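Local coordinates for putative uncharacterized protein (Ustilago maydis, PDB 4GNX) that binds single-stranded DNA as a subunit of replication protein A, through OB-fold domains, and carries a zinc ion on its C-terminal domain, at residues 398-406 with 418-429; 270-278 with 289-297. All coordinates share one frame; numbering follows the deposited sequence.

Interaction 1. Residues 398-406 with 418-429; sequences RMYMFNCRA and RYTISRAAPVDF. With nucleotides of chain G.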
loop_
_atom_site.group_PDB
_atom_site.type_symbol
_atom_site.label_atom_id
_atom_site.label_comp_id
_atom_site.label_asym_id
_atom_site.label_seq_id
_atom_site.Cartn_x
_atom_site.Cartn_y
_atom_site.Cartn_z
ATOM N N ARG C 398 16.925 3.341 -5.572
ATOM C CA ARG C 398 16.052 4.345 -4.956
ATOM C C ARG C 398 14.620 4.056 -5.320
ATOM O O ARG C 398 14.346 3.591 -6.430
ATOM C CB ARG C 398 16.406 5.751 -5.418
ATOM C CG ARG C 398 17.789 6.201 -5.048
ATOM C CD ARG C 398 17.710 7.600 -4.472
ATOM N NE ARG C 398 19.006 8.249 -4.566
ATOM C CZ ARG C 398 19.803 8.463 -3.538
ATOM N NH1 ARG C 398 19.423 8.100 -2.320
ATOM N NH2 ARG C 398 20.972 9.058 -3.731
ATOM N N MET C 399 13.710 4.359 -4.398
ATOM C CA MET C 399 12.316 3.928 -4.494
ATOM C C MET C 399 11.326 5.067 -4.752
ATOM O O MET C 399 11.368 6.117 -4.092
ATOM C CB MET C 399 11.939 3.199 -3.212
ATOM C CG MET C 399 10.803 2.214 -3.379
ATOM S SD MET C 399 10.587 1.136 -1.950
ATOM C CE MET C 399 12.289 0.611 -1.649
ATOM N N TYR C 400 10.412 4.852 -5.699
ATOM C CA TYR C 400 9.474 5.918 -6.084
ATOM C C TYR C 400 8.058 5.452 -6.258
ATOM O O TYR C 400 7.824 4.310 -6.641
ATOM C CB TYR C 400 9.895 6.580 -7.412
ATOM C CG TYR C 400 11.232 7.247 -7.361
ATOM C CD1 TYR C 400 12.397 6.532 -7.587
ATOM C CD2 TYR C 400 11.325 8.578 -7.061
ATOM C CE1 TYR C 400 13.626 7.138 -7.518
ATOM C CE2 TYR C 400 12.549 9.204 -6.992
ATOM C CZ TYR C 400 13.694 8.480 -7.222
ATOM O OH TYR C 400 14.903 9.129 -7.157
ATOM N N MET C 401 7.116 6.351 -5.997
ATOM C CA MET C 401 5.784 6.209 -6.546
ATOM C C MET C 401 5.825 6.756 -7.953
ATOM O O MET C 401 6.220 7.897 -8.166
ATOM C CB MET C 401 4.744 6.950 -5.720
ATOM C CG MET C 401 4.012 6.075 -4.699
ATOM S SD MET C 401 3.145 4.633 -5.381
ATOM C CE MET C 401 2.407 5.352 -6.850
ATOM N N PHE C 402 5.441 5.932 -8.916
ATOM C CA PHE C 402 5.442 6.338 -10.312
ATOM C C PHE C 402 4.030 6.447 -10.855
ATOM O O PHE C 402 3.240 5.513 -10.777
ATOM C CB PHE C 402 6.191 5.312 -11.167
ATOM C CG PHE C 402 7.664 5.269 -10.938
ATOM C CD1 PHE C 402 8.240 4.173 -10.316
ATOM C CD2 PHE C 402 8.480 6.302 -11.381
ATOM C CE1 PHE C 402 9.607 4.111 -10.106
ATOM C CE2 PHE C 402 9.847 6.252 -11.181
ATOM C CZ PHE C 402 10.415 5.152 -10.544
ATOM N N ASN C 403 3.723 7.589 -11.428
ATOM C CA ASN C 403 2.456 7.770 -12.089
ATOM C C ASN C 403 2.680 7.644 -13.585
ATOM O O ASN C 403 3.485 8.370 -14.172
ATOM C CB ASN C 403 1.860 9.132 -11.735
ATOM C CG ASN C 403 0.420 9.250 -12.163
ATOM O OD1 ASN C 403 -0.314 8.265 -12.130
ATOM N ND2 ASN C 403 0.006 10.445 -12.586
ATOM N N CYS C 404 1.976 6.713 -14.205
ATOM C CA CYS C 404 2.259 6.381 -15.591
ATOM C C CYS C 404 1.051 6.298 -16.485
ATOM O O CYS C 404 -0.067 6.025 -16.039
ATOM C CB CYS C 404 2.968 5.034 -15.691
ATOM S SG CYS C 404 4.313 4.793 -14.532
ATOM N N ARG C 405 1.317 6.519 -17.767
ATOM C CA ARG C 405 0.408 6.167 -18.838
ATOM C C ARG C 405 1.040 5.015 -19.625
ATOM O O ARG C 405 2.266 4.849 -19.635
ATOM C CB ARG C 405 0.140 7.379 -19.740
ATOM C CG ARG C 405 1.302 8.368 -19.826
ATOM C CD ARG C 405 0.958 9.604 -20.647
ATOM N NE ARG C 405 0.835 9.287 -22.069
ATOM C CZ ARG C 405 0.246 10.063 -22.978
ATOM N NH1 ARG C 405 -0.299 11.229 -22.636
ATOM N NH2 ARG C 405 0.191 9.669 -24.246
ATOM N N ALA C 406 0.197 4.210 -20.263
ATOM C CA ALA C 406 0.654 3.140 -21.154
ATOM C C ALA C 406 -0.123 3.230 -22.451
ATOM O O ALA C 406 -1.350 3.231 -22.437
ATOM C CB ALA C 406 0.452 1.776 -20.511
ATOM N N ARG C 418 4.438 1.331 -24.810
ATOM C CA ARG C 418 5.393 2.056 -23.989
ATOM C C ARG C 418 4.802 2.594 -22.685
ATOM O O ARG C 418 3.616 2.906 -22.591
ATOM C CB ARG C 418 6.162 3.112 -24.788
ATOM C CG ARG C 418 6.944 2.499 -25.947
ATOM C CD ARG C 418 8.334 3.086 -26.149
ATOM N NE ARG C 418 8.313 4.478 -26.594
ATOM C CZ ARG C 418 8.725 5.508 -25.856
ATOM N NH1 ARG C 418 9.220 5.321 -24.638
ATOM N NH2 ARG C 418 8.650 6.735 -26.341
ATOM N N TYR C 419 5.646 2.641 -21.665
ATOM C CA TYR C 419 5.249 3.113 -20.360
ATOM C C TYR C 419 5.956 4.436 -20.067
ATOM O O TYR C 419 7.192 4.513 -20.016
ATOM C CB TYR C 419 5.568 2.054 -19.301
ATOM C CG TYR C 419 4.921 0.701 -19.558
ATOM C CD1 TYR C 419 5.677 -0.411 -19.938
ATOM C CD2 TYR C 419 3.542 0.533 -19.417
ATOM C CE1 TYR C 419 5.073 -1.645 -20.174
ATOM C CE2 TYR C 419 2.930 -0.691 -19.650
ATOM C CZ TYR C 419 3.692 -1.776 -20.026
ATOM O OH TYR C 419 3.044 -2.978 -20.254
ATOM N N THR C 420 5.161 5.484 -19.892
ATOM C CA THR C 420 5.703 6.809 -19.690
ATOM C C THR C 420 5.465 7.251 -18.256
ATOM O O THR C 420 4.419 6.993 -17.673
ATOM C CB THR C 420 5.065 7.819 -20.651
ATOM O OG1 THR C 420 4.927 7.216 -21.939
ATOM C CG2 THR C 420 5.928 9.070 -20.772
ATOM N N ILE C 421 6.467 7.906 -17.691
ATOM C CA ILE C 421 6.339 8.506 -16.390
ATOM C C ILE C 421 5.757 9.901 -16.582
ATOM O O ILE C 421 6.282 10.693 -17.352
ATOM C CB ILE C 421 7.701 8.544 -15.667
ATOM C CG1 ILE C 421 8.173 7.102 -15.400
ATOM C CG2 ILE C 421 7.586 9.305 -14.359
ATOM C CD1 ILE C 421 9.662 6.905 -15.180
ATOM N N SER C 422 4.646 10.174 -15.911
ATOM C CA SER C 422 4.084 11.510 -15.878
ATOM C C SER C 422 4.470 12.242 -14.581
ATOM O O SER C 422 4.783 13.439 -14.592
ATOM C CB SER C 422 2.570 11.467 -16.097
ATOM O OG SER C 422 1.941 10.593 -15.188
ATOM N N ARG C 423 4.445 11.528 -13.459
ATOM C CA ARG C 423 5.064 12.032 -12.233
ATOM C C ARG C 423 5.778 10.917 -11.515
ATOM O O ARG C 423 5.327 9.787 -11.523
ATOM C CB ARG C 423 4.042 12.675 -11.293
ATOM C CG ARG C 423 4.585 13.904 -10.572
ATOM C CD ARG C 423 3.702 14.368 -9.417
ATOM N NE ARG C 423 4.126 13.836 -8.111
ATOM C CZ ARG C 423 3.799 14.372 -6.931
ATOM N NH1 ARG C 423 3.039 15.467 -6.883
ATOM N NH2 ARG C 423 4.233 13.822 -5.796
ATOM N N ALA C 424 6.915 11.237 -10.920
ATOM C CA ALA C 424 7.573 10.333 -9.984
ATOM C C ALA C 424 7.778 11.046 -8.649
ATOM O O ALA C 424 8.395 12.096 -8.585
ATOM C CB ALA C 424 8.893 9.846 -10.544
ATOM N N ALA C 425 7.218 10.499 -7.587
ATOM C CA ALA C 425 7.420 11.069 -6.261
ATOM C C ALA C 425 8.223 10.083 -5.437
ATOM O O ALA C 425 8.047 8.876 -5.586
ATOM C CB ALA C 425 6.090 11.366 -5.600
ATOM N N PRO C 426 9.128 10.590 -4.583
ATOM C CA PRO C 426 9.899 9.690 -3.711
ATOM C C PRO C 426 8.975 9.103 -2.644
ATOM O O PRO C 426 8.102 9.799 -2.144
ATOM C CB PRO C 426 10.933 10.622 -3.088
ATOM C CG PRO C 426 10.253 11.955 -3.076
ATOM C CD PRO C 426 9.432 12.011 -4.328
ATOM N N VAL C 427 9.143 7.832 -2.326
ATOM C CA VAL C 427 8.271 7.172 -1.350
ATOM C C VAL C 427 8.245 7.845 0.029
ATOM O O VAL C 427 9.296 8.189 0.590
ATOM C CB VAL C 427 8.665 5.693 -1.170
ATOM C CG1 VAL C 427 7.859 5.052 -0.037
ATOM C CG2 VAL C 427 8.507 4.918 -2.487
ATOM N N ASP C 428 7.039 8.040 0.558
ATOM C CA ASP C 428 6.851 8.474 1.944
ATOM C C ASP C 428 6.783 7.257 2.899
ATOM O O ASP C 428 5.722 6.650 3.120
ATOM C CB ASP C 428 5.607 9.341 2.064
ATOM C CG ASP C 428 5.322 9.766 3.493
ATOM O OD1 ASP C 428 5.741 9.069 4.447
ATOM O OD2 ASP C 428 4.659 10.806 3.671
ATOM N N PHE C 429 7.928 6.925 3.477
ATOM C CA PHE C 429 8.080 5.661 4.185
ATOM C C PHE C 429 7.094 5.452 5.304
ATOM O O PHE C 429 6.517 4.377 5.406
ATOM C CB PHE C 429 9.520 5.461 4.658
ATOM C CG PHE C 429 10.459 5.133 3.537
ATOM C CD1 PHE C 429 11.541 5.956 3.251
ATOM C CD2 PHE C 429 10.224 4.014 2.738
ATOM C CE1 PHE C 429 12.394 5.647 2.212
ATOM C CE2 PHE C 429 11.061 3.707 1.683
ATOM C CZ PHE C 429 12.148 4.528 1.420
ATOM P P DT G 11 -1.079 15.109 -20.992
ATOM O OP1 DT G 11 0.085 14.190 -21.100
ATOM O OP2 DT G 11 -1.205 15.974 -19.791
ATOM O "O5'" DT G 11 -1.124 16.060 -22.274
ATOM C "C5'" DT G 11 -0.264 15.870 -23.424
ATOM C "C4'" DT G 11 1.124 16.420 -23.175
ATOM O "O4'" DT G 11 2.095 15.392 -23.461
ATOM C "C3'" DT G 11 1.545 17.590 -24.062
ATOM O "O3'" DT G 11 2.566 18.391 -23.436
ATOM C "C2'" DT G 11 2.058 16.892 -25.309
ATOM C "C1'" DT G 11 2.629 15.579 -24.770
ATOM N N1 DT G 11 2.293 14.387 -25.557
ATOM C C2 DT G 11 2.915 13.204 -25.228
ATOM O O2 DT G 11 3.742 13.110 -24.335
ATOM N N3 DT G 11 2.532 12.128 -25.990
ATOM C C4 DT G 11 1.607 12.117 -27.017
ATOM O O4 DT G 11 1.367 11.070 -27.612
ATOM C C5 DT G 11 0.987 13.393 -27.301
ATOM C C7 DT G 11 -0.029 13.480 -28.396
ATOM C C6 DT G 11 1.351 14.448 -26.562
ATOM P P DT G 17 13.596 -2.465 -30.840
ATOM O OP1 DT G 17 13.198 -2.822 -32.227
ATOM O OP2 DT G 17 12.610 -2.601 -29.737
ATOM O "O5'" DT G 17 14.878 -3.340 -30.479
ATOM C "C5'" DT G 17 16.146 -2.725 -30.180
ATOM C "C4'" DT G 17 16.263 -2.451 -28.698
ATOM O "O4'" DT G 17 15.402 -1.348 -28.329
ATOM C "C3'" DT G 17 15.881 -3.611 -27.769
ATOM O "O3'" DT G 17 16.821 -3.645 -26.688
ATOM C "C2'" DT G 17 14.526 -3.192 -27.223
ATOM C "C1'" DT G 17 14.712 -1.690 -27.140
ATOM N N1 DT G 17 13.487 -0.861 -27.063
ATOM C C2 DT G 17 13.631 0.504 -27.182
ATOM O O2 DT G 17 14.708 1.049 -27.366
ATOM N N3 DT G 17 12.459 1.213 -27.092
ATOM C C4 DT G 17 11.189 0.707 -26.884
ATOM O O4 DT G 17 10.229 1.468 -26.826
ATOM C C5 DT G 17 11.113 -0.731 -26.753
ATOM C C7 DT G 17 9.780 -1.367 -26.520
ATOM C C6 DT G 17 12.252 -1.433 -26.843
ATOM P P DT G 10 -8.505 12.866 -20.483
ATOM O OP1 DT G 10 -9.133 14.148 -20.061
ATOM O OP2 DT G 10 -8.573 12.458 -21.910
ATOM O "O5'" DT G 10 -6.966 12.936 -20.057
ATOM C "C5'" DT G 10 -6.101 14.014 -20.504
ATOM C "C4'" DT G 10 -4.706 13.502 -20.791
ATOM O "O4'" DT G 10 -4.774 12.427 -21.758
ATOM C "C3'" DT G 10 -3.726 14.520 -21.383
ATOM O "O3'" DT G 10 -2.391 14.172 -20.988
ATOM C "C2'" DT G 10 -3.845 14.269 -22.875
ATOM C "C1'" DT G 10 -4.000 12.758 -22.904
ATOM N N1 DT G 10 -4.685 12.217 -24.094
ATOM C C2 DT G 10 -3.917 11.875 -25.184
ATOM O O2 DT G 10 -2.705 12.014 -25.217
ATOM N N3 DT G 10 -4.626 11.368 -26.246
ATOM C C4 DT G 10 -5.992 11.169 -26.322
ATOM O O4 DT G 10 -6.487 10.704 -27.344
ATOM C C5 DT G 10 -6.735 11.545 -25.139
ATOM C C7 DT G 10 -8.221 11.369 -25.128
ATOM C C6 DT G 10 -6.054 12.042 -24.099
#
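Asn403 faces both Ser422 and Arg423 across an antiparallel hairpin of the C-terminal OB-fold domain, a classic beta bulge that shifts the pairing of 398-406 with 418-429 by one residue. Its carbonyl is where the bulge is held. Ser422 N donates to Asn403 O at 2.8 Å, nearly in line with the carbonyl, while Ser422 OG reaches the same oxygen from above the carbonyl plane. That second bond depends on the serine torsion, which sets OG between the backbone N and the carbonyl carbon (chi1 54°). In the reverse direction, Asn403 N donates to Arg423 O in a nearly straight bond 2.7 Å long.

Regular ladder bonds continue on both flanks: Met401 with Ala425, and Arg405 with Thr420. Toward the helix that starts at Phe429, Val427 N to Met399 O is a weak bond, backed by Met399 CG against Val427 CG2.

The side chains of Phe402, Cys404, Ala406, Tyr419, Ile421 and Ala424 share one face of the hairpin. Phe402 CD2 lies 3.7 Å from Ala424 CB and also meets Ile421 CD1, and Tyr400 CB sits over one face of the Phe402 ring. Further along, Ala406 CB packs on Tyr419 CD2 at 3.5 Å. Leu359 of strand 355-362 and Leu369 of helix 363-370 add to this layer.

Arg405 and Thr420 project together from the other face, side by side, with Arg405 CG 3.9 Å from Thr420 CB. The Arg405 chain bends at chi3 (-70°) and carries its guanidinium to the DNA, where Arg405 NH1 lies 3.4 Å from OP1 of DT11 of chain G and 3.6 Å from O2 of DT10 of chain G.

Interaction 2. Residues 270-278 with 289-297; sequences AERRTIVQV and PDYFNVRAT. With nucleotides of chain G.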
loop_
_atom_site.group_PDB
_atom_site.type_symbol
_atom_site.label_atom_id
_atom_site.label_comp_id
_atom_site.label_asym_id
_atom_site.label_seq_id
_atom_site.Cartn_x
_atom_site.Cartn_y
_atom_site.Cartn_z
ATOM N N ALA C 270 -5.901 6.077 -12.324
ATOM C CA ALA C 270 -4.565 5.552 -12.063
ATOM C C ALA C 270 -4.524 4.814 -10.724
ATOM O O ALA C 270 -3.785 5.201 -9.819
ATOM C CB ALA C 270 -3.504 6.651 -12.116
ATOM N N GLU C 271 -5.319 3.749 -10.616
ATOM C CA GLU C 271 -5.279 2.847 -9.462
ATOM C C GLU C 271 -3.861 2.297 -9.236
ATOM O O GLU C 271 -3.112 2.097 -10.212
ATOM C CB GLU C 271 -6.252 1.689 -9.684
ATOM C CG GLU C 271 -7.723 2.081 -9.681
ATOM C CD GLU C 271 -8.263 2.303 -8.279
ATOM O OE1 GLU C 271 -7.514 2.033 -7.287
ATOM O OE2 GLU C 271 -9.438 2.745 -8.171
ATOM N N ARG C 272 -3.481 2.073 -7.969
ATOM C CA ARG C 272 -2.181 1.457 -7.698
ATOM C C ARG C 272 -2.155 0.017 -8.208
ATOM O O ARG C 272 -3.136 -0.713 -8.087
ATOM C CB ARG C 272 -1.776 1.512 -6.222
ATOM C CG ARG C 272 -0.302 1.898 -6.058
ATOM C CD ARG C 272 0.478 1.095 -5.013
ATOM N NE ARG C 272 0.316 1.493 -3.603
ATOM C CZ ARG C 272 -0.169 2.657 -3.156
ATOM N NH1 ARG C 272 -0.557 3.627 -3.980
ATOM N NH2 ARG C 272 -0.270 2.862 -1.849
ATOM N N ARG C 273 -1.034 -0.373 -8.804
ATOM C CA ARG C 273 -0.882 -1.694 -9.397
ATOM C C ARG C 273 0.505 -2.242 -9.099
ATOM O O ARG C 273 1.405 -1.500 -8.747
ATOM C CB ARG C 273 -1.096 -1.616 -10.917
ATOM C CG ARG C 273 -2.529 -1.343 -11.344
ATOM C CD ARG C 273 -3.273 -2.641 -11.577
ATOM N NE ARG C 273 -4.731 -2.501 -11.543
ATOM C CZ ARG C 273 -5.511 -3.010 -10.590
ATOM N NH1 ARG C 273 -4.969 -3.695 -9.585
ATOM N NH2 ARG C 273 -6.833 -2.844 -10.647
ATOM N N THR C 274 0.682 -3.543 -9.213
ATOM C CA THR C 274 2.029 -4.089 -9.218
ATOM C C THR C 274 2.422 -4.354 -10.677
ATOM O O THR C 274 1.562 -4.439 -11.560
ATOM C CB THR C 274 2.148 -5.373 -8.375
ATOM O OG1 THR C 274 1.491 -6.460 -9.053
ATOM C CG2 THR C 274 1.522 -5.155 -7.007
ATOM N N ILE C 275 3.718 -4.484 -10.924
ATOM C CA ILE C 275 4.227 -4.712 -12.265
ATOM C C ILE C 275 3.591 -5.964 -12.909
ATOM O O ILE C 275 3.290 -5.991 -14.126
ATOM C CB ILE C 275 5.762 -4.807 -12.240
ATOM C CG1 ILE C 275 6.363 -3.453 -11.846
ATOM C CG2 ILE C 275 6.305 -5.321 -13.565
ATOM C CD1 ILE C 275 7.810 -3.516 -11.406
ATOM N N VAL C 276 3.359 -6.998 -12.104
ATOM C CA VAL C 276 2.740 -8.176 -12.658
ATOM C C VAL C 276 1.308 -7.852 -13.090
ATOM O O VAL C 276 0.872 -8.295 -14.156
ATOM C CB VAL C 276 2.806 -9.390 -11.722
ATOM C CG1 VAL C 276 1.935 -9.199 -10.490
ATOM C CG2 VAL C 276 2.389 -10.636 -12.478
ATOM N N GLN C 277 0.603 -7.055 -12.282
ATOM C CA GLN C 277 -0.775 -6.678 -12.603
ATOM C C GLN C 277 -0.822 -5.885 -13.897
ATOM O O GLN C 277 -1.618 -6.195 -14.780
ATOM C CB GLN C 277 -1.420 -5.889 -11.479
ATOM C CG GLN C 277 -1.726 -6.738 -10.268
ATOM C CD GLN C 277 -2.244 -5.930 -9.111
ATOM O OE1 GLN C 277 -1.709 -4.872 -8.780
ATOM N NE2 GLN C 277 -3.290 -6.428 -8.479
ATOM N N VAL C 278 0.065 -4.899 -14.023
ATOM C CA VAL C 278 0.121 -4.069 -15.215
ATOM C C VAL C 278 0.241 -4.905 -16.474
ATOM O O VAL C 278 -0.546 -4.708 -17.404
ATOM C CB VAL C 278 1.264 -3.044 -15.156
ATOM C CG1 VAL C 278 1.330 -2.233 -16.451
ATOM C CG2 VAL C 278 1.078 -2.119 -13.955
ATOM N N PRO C 289 -5.489 4.624 -24.021
ATOM C CA PRO C 289 -4.421 4.518 -23.019
ATOM C C PRO C 289 -4.938 4.136 -21.650
ATOM O O PRO C 289 -6.111 4.348 -21.343
ATOM C CB PRO C 289 -3.821 5.925 -22.966
ATOM C CG PRO C 289 -4.711 6.789 -23.790
ATOM C CD PRO C 289 -5.436 5.903 -24.748
ATOM N N ASP C 290 -4.058 3.561 -20.840
ATOM C CA ASP C 290 -4.353 3.257 -19.445
ATOM C C ASP C 290 -3.432 4.065 -18.528
ATOM O O ASP C 290 -2.371 4.533 -18.943
ATOM C CB ASP C 290 -4.191 1.754 -19.166
ATOM C CG ASP C 290 -5.301 0.911 -19.786
ATOM O OD1 ASP C 290 -5.008 0.121 -20.714
ATOM O OD2 ASP C 290 -6.465 1.033 -19.339
ATOM N N TYR C 291 -3.843 4.226 -17.280
ATOM C CA TYR C 291 -3.067 4.985 -16.321
ATOM C C TYR C 291 -2.966 4.182 -15.039
ATOM O O TYR C 291 -3.897 3.472 -14.676
ATOM C CB TYR C 291 -3.711 6.346 -16.063
ATOM C CG TYR C 291 -3.787 7.214 -17.300
ATOM C CD1 TYR C 291 -4.898 7.154 -18.157
ATOM C CD2 TYR C 291 -2.742 8.099 -17.627
ATOM C CE1 TYR C 291 -4.966 7.945 -19.295
ATOM C CE2 TYR C 291 -2.809 8.901 -18.763
ATOM C CZ TYR C 291 -3.919 8.819 -19.593
ATOM O OH TYR C 291 -3.988 9.605 -20.726
ATOM N N PHE C 292 -1.829 4.291 -14.359
ATOM C CA PHE C 292 -1.601 3.530 -13.151
ATOM C C PHE C 292 -0.515 4.140 -12.296
ATOM O O PHE C 292 0.261 4.960 -12.765
ATOM C CB PHE C 292 -1.244 2.084 -13.492
ATOM C CG PHE C 292 0.004 1.941 -14.324
ATOM C CD1 PHE C 292 1.263 1.825 -13.716
ATOM C CD2 PHE C 292 -0.070 1.900 -15.718
ATOM C CE1 PHE C 292 2.415 1.673 -14.487
ATOM C CE2 PHE C 292 1.076 1.757 -16.492
ATOM C CZ PHE C 292 2.320 1.636 -15.879
ATOM N N ASN C 293 -0.493 3.720 -11.032
ATOM C CA ASN C 293 0.566 4.021 -10.073
ATOM C C ASN C 293 1.290 2.754 -9.676
ATOM O O ASN C 293 0.668 1.727 -9.470
ATOM C CB ASN C 293 -0.019 4.681 -8.829
ATOM C CG ASN C 293 -0.372 6.138 -9.058
ATOM O OD1 ASN C 293 0.334 6.856 -9.779
ATOM N ND2 ASN C 293 -1.473 6.590 -8.449
ATOM N N VAL C 294 2.610 2.835 -9.580
ATOM C CA VAL C 294 3.439 1.708 -9.132
ATOM C C VAL C 294 4.549 2.158 -8.171
ATOM O O VAL C 294 5.307 3.074 -8.459
ATOM C CB VAL C 294 4.042 0.925 -10.322
ATOM C CG1 VAL C 294 5.124 -0.026 -9.870
ATOM C CG2 VAL C 294 2.984 0.100 -10.999
ATOM N N ARG C 295 4.620 1.520 -7.013
ATOM C CA ARG C 295 5.777 1.667 -6.139
ATOM C C ARG C 295 6.843 0.754 -6.726
ATOM O O ARG C 295 6.623 -0.457 -6.815
ATOM C CB ARG C 295 5.437 1.197 -4.730
ATOM C CG ARG C 295 6.240 1.887 -3.654
ATOM C CD ARG C 295 6.192 1.212 -2.283
ATOM N NE ARG C 295 4.868 0.936 -1.708
ATOM C CZ ARG C 295 3.993 1.857 -1.309
ATOM N NH1 ARG C 295 4.236 3.155 -1.454
ATOM N NH2 ARG C 295 2.846 1.471 -0.778
ATOM N N ALA C 296 7.971 1.312 -7.160
ATOM C CA ALA C 296 9.063 0.492 -7.687
ATOM C C ALA C 296 10.424 1.088 -7.406
ATOM O O ALA C 296 10.530 2.271 -7.044
ATOM C CB ALA C 296 8.890 0.241 -9.167
ATOM N N THR C 297 11.458 0.266 -7.561
ATOM C CA THR C 297 12.815 0.691 -7.273
ATOM C C THR C 297 13.556 0.830 -8.575
ATOM O O THR C 297 13.493 -0.071 -9.422
ATOM C CB THR C 297 13.564 -0.335 -6.414
ATOM O OG1 THR C 297 12.891 -0.486 -5.158
ATOM C CG2 THR C 297 14.969 0.114 -6.165
ATOM P P DT G 9 -13.091 6.858 -20.309
ATOM O OP1 DT G 9 -14.219 7.416 -19.514
ATOM O OP2 DT G 9 -13.251 6.650 -21.771
ATOM O "O5'" DT G 9 -11.801 7.769 -20.088
ATOM C "C5'" DT G 9 -11.816 9.179 -20.391
ATOM C "C4'" DT G 9 -10.872 9.917 -19.471
ATOM O "O4'" DT G 9 -10.477 9.035 -18.390
ATOM C "C3'" DT G 9 -9.569 10.399 -20.122
ATOM O "O3'" DT G 9 -9.190 11.691 -19.616
ATOM C "C2'" DT G 9 -8.553 9.362 -19.671
ATOM C "C1'" DT G 9 -9.064 9.049 -18.278
ATOM N N1 DT G 9 -8.634 7.766 -17.688
ATOM C C2 DT G 9 -7.998 7.819 -16.469
ATOM O O2 DT G 9 -7.779 8.865 -15.879
ATOM N N3 DT G 9 -7.620 6.598 -15.965
ATOM C C4 DT G 9 -7.811 5.359 -16.548
ATOM O O4 DT G 9 -7.416 4.347 -15.975
ATOM C C5 DT G 9 -8.481 5.377 -17.829
ATOM C C7 DT G 9 -8.730 4.082 -18.537
ATOM C C6 DT G 9 -8.853 6.564 -18.329
ATOM P P DT G 10 -8.505 12.866 -20.483
ATOM O OP1 DT G 10 -9.133 14.148 -20.061
ATOM O OP2 DT G 10 -8.573 12.458 -21.910
ATOM O "O5'" DT G 10 -6.966 12.936 -20.057
ATOM C "C5'" DT G 10 -6.101 14.014 -20.504
ATOM C "C4'" DT G 10 -4.706 13.502 -20.791
ATOM O "O4'" DT G 10 -4.774 12.427 -21.758
ATOM C "C3'" DT G 10 -3.726 14.520 -21.383
ATOM O "O3'" DT G 10 -2.391 14.172 -20.988
ATOM C "C2'" DT G 10 -3.845 14.269 -22.875
ATOM C "C1'" DT G 10 -4.000 12.758 -22.904
ATOM N N1 DT G 10 -4.685 12.217 -24.094
ATOM C C2 DT G 10 -3.917 11.875 -25.184
ATOM O O2 DT G 10 -2.705 12.014 -25.217
ATOM N N3 DT G 10 -4.626 11.368 -26.246
ATOM C C4 DT G 10 -5.992 11.169 -26.322
ATOM O O4 DT G 10 -6.487 10.704 -27.344
ATOM C C5 DT G 10 -6.735 11.545 -25.139
ATOM C C7 DT G 10 -8.221 11.369 -25.128
ATOM C C6 DT G 10 -6.054 12.042 -24.099
#
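The segment leading into helix 275-280 lies along strand 290-310 of the C-terminal OB-fold domain, joined to it by a single backbone bridge between Arg272 and Asn293. Two hydrogen bonds make the bridge. Asn293 N donates to Glu271 O at 3.2 Å from well above the carbonyl plane, whereas Arg273 N meets Asn293 O at 2.8 Å almost head-on. Beside them Ala270 CB packs 4.0 Å from Tyr291 CB. Tyr291 runs on to the DNA: Tyr291 CD1 is 3.5 Å from N3 of DT9 of chain G, and Tyr291 OH is 3.1 Å from O4' of DT10 of chain G.

Within helix 275-280, Val278 CG2 stands over one face of the Phe292 ring in a CH-pi contact, 4.1 Å from its centroid. Val278 CG2 touches Val294 CG2 too, and Ile275 CG1 meets Val294 CG1 at 4.1 Å. Thr274 and Gln277 close a capping box at the helix start.

Arg272 NH2 and Arg295 NH2 approach to 3.6 Å, with Glu435 of helix 429-441 salt-bridged to Arg272. Helix 275-280 also packs on Met357 of strand 355-362, while strand 398-411 pairs with 290-310.

Overall arrangement
Interactions 1 and 2, with centres about 9 Å apart, meet in one antiparallel sheet, where strand 290-310 is the neighbour of strand 398-411. Probable backbone hydrogen bonds stitch them together: Cys404 N to Phe292 O at 2.8 Å and Phe402 N to Val294 O at 2.9 Å. The 398-406 strand is thus paired with 418-429 along one edge and with 289-297 along the other. Both contacts reach the DNA of chain G, and DT10 is common to them: Arg405 of interaction 1 approaches its base, Tyr291 of interaction 2 its sugar. Arg405 and Tyr291 also touch each other, so the two strands present adjacent side chains to neighbouring nucleotides.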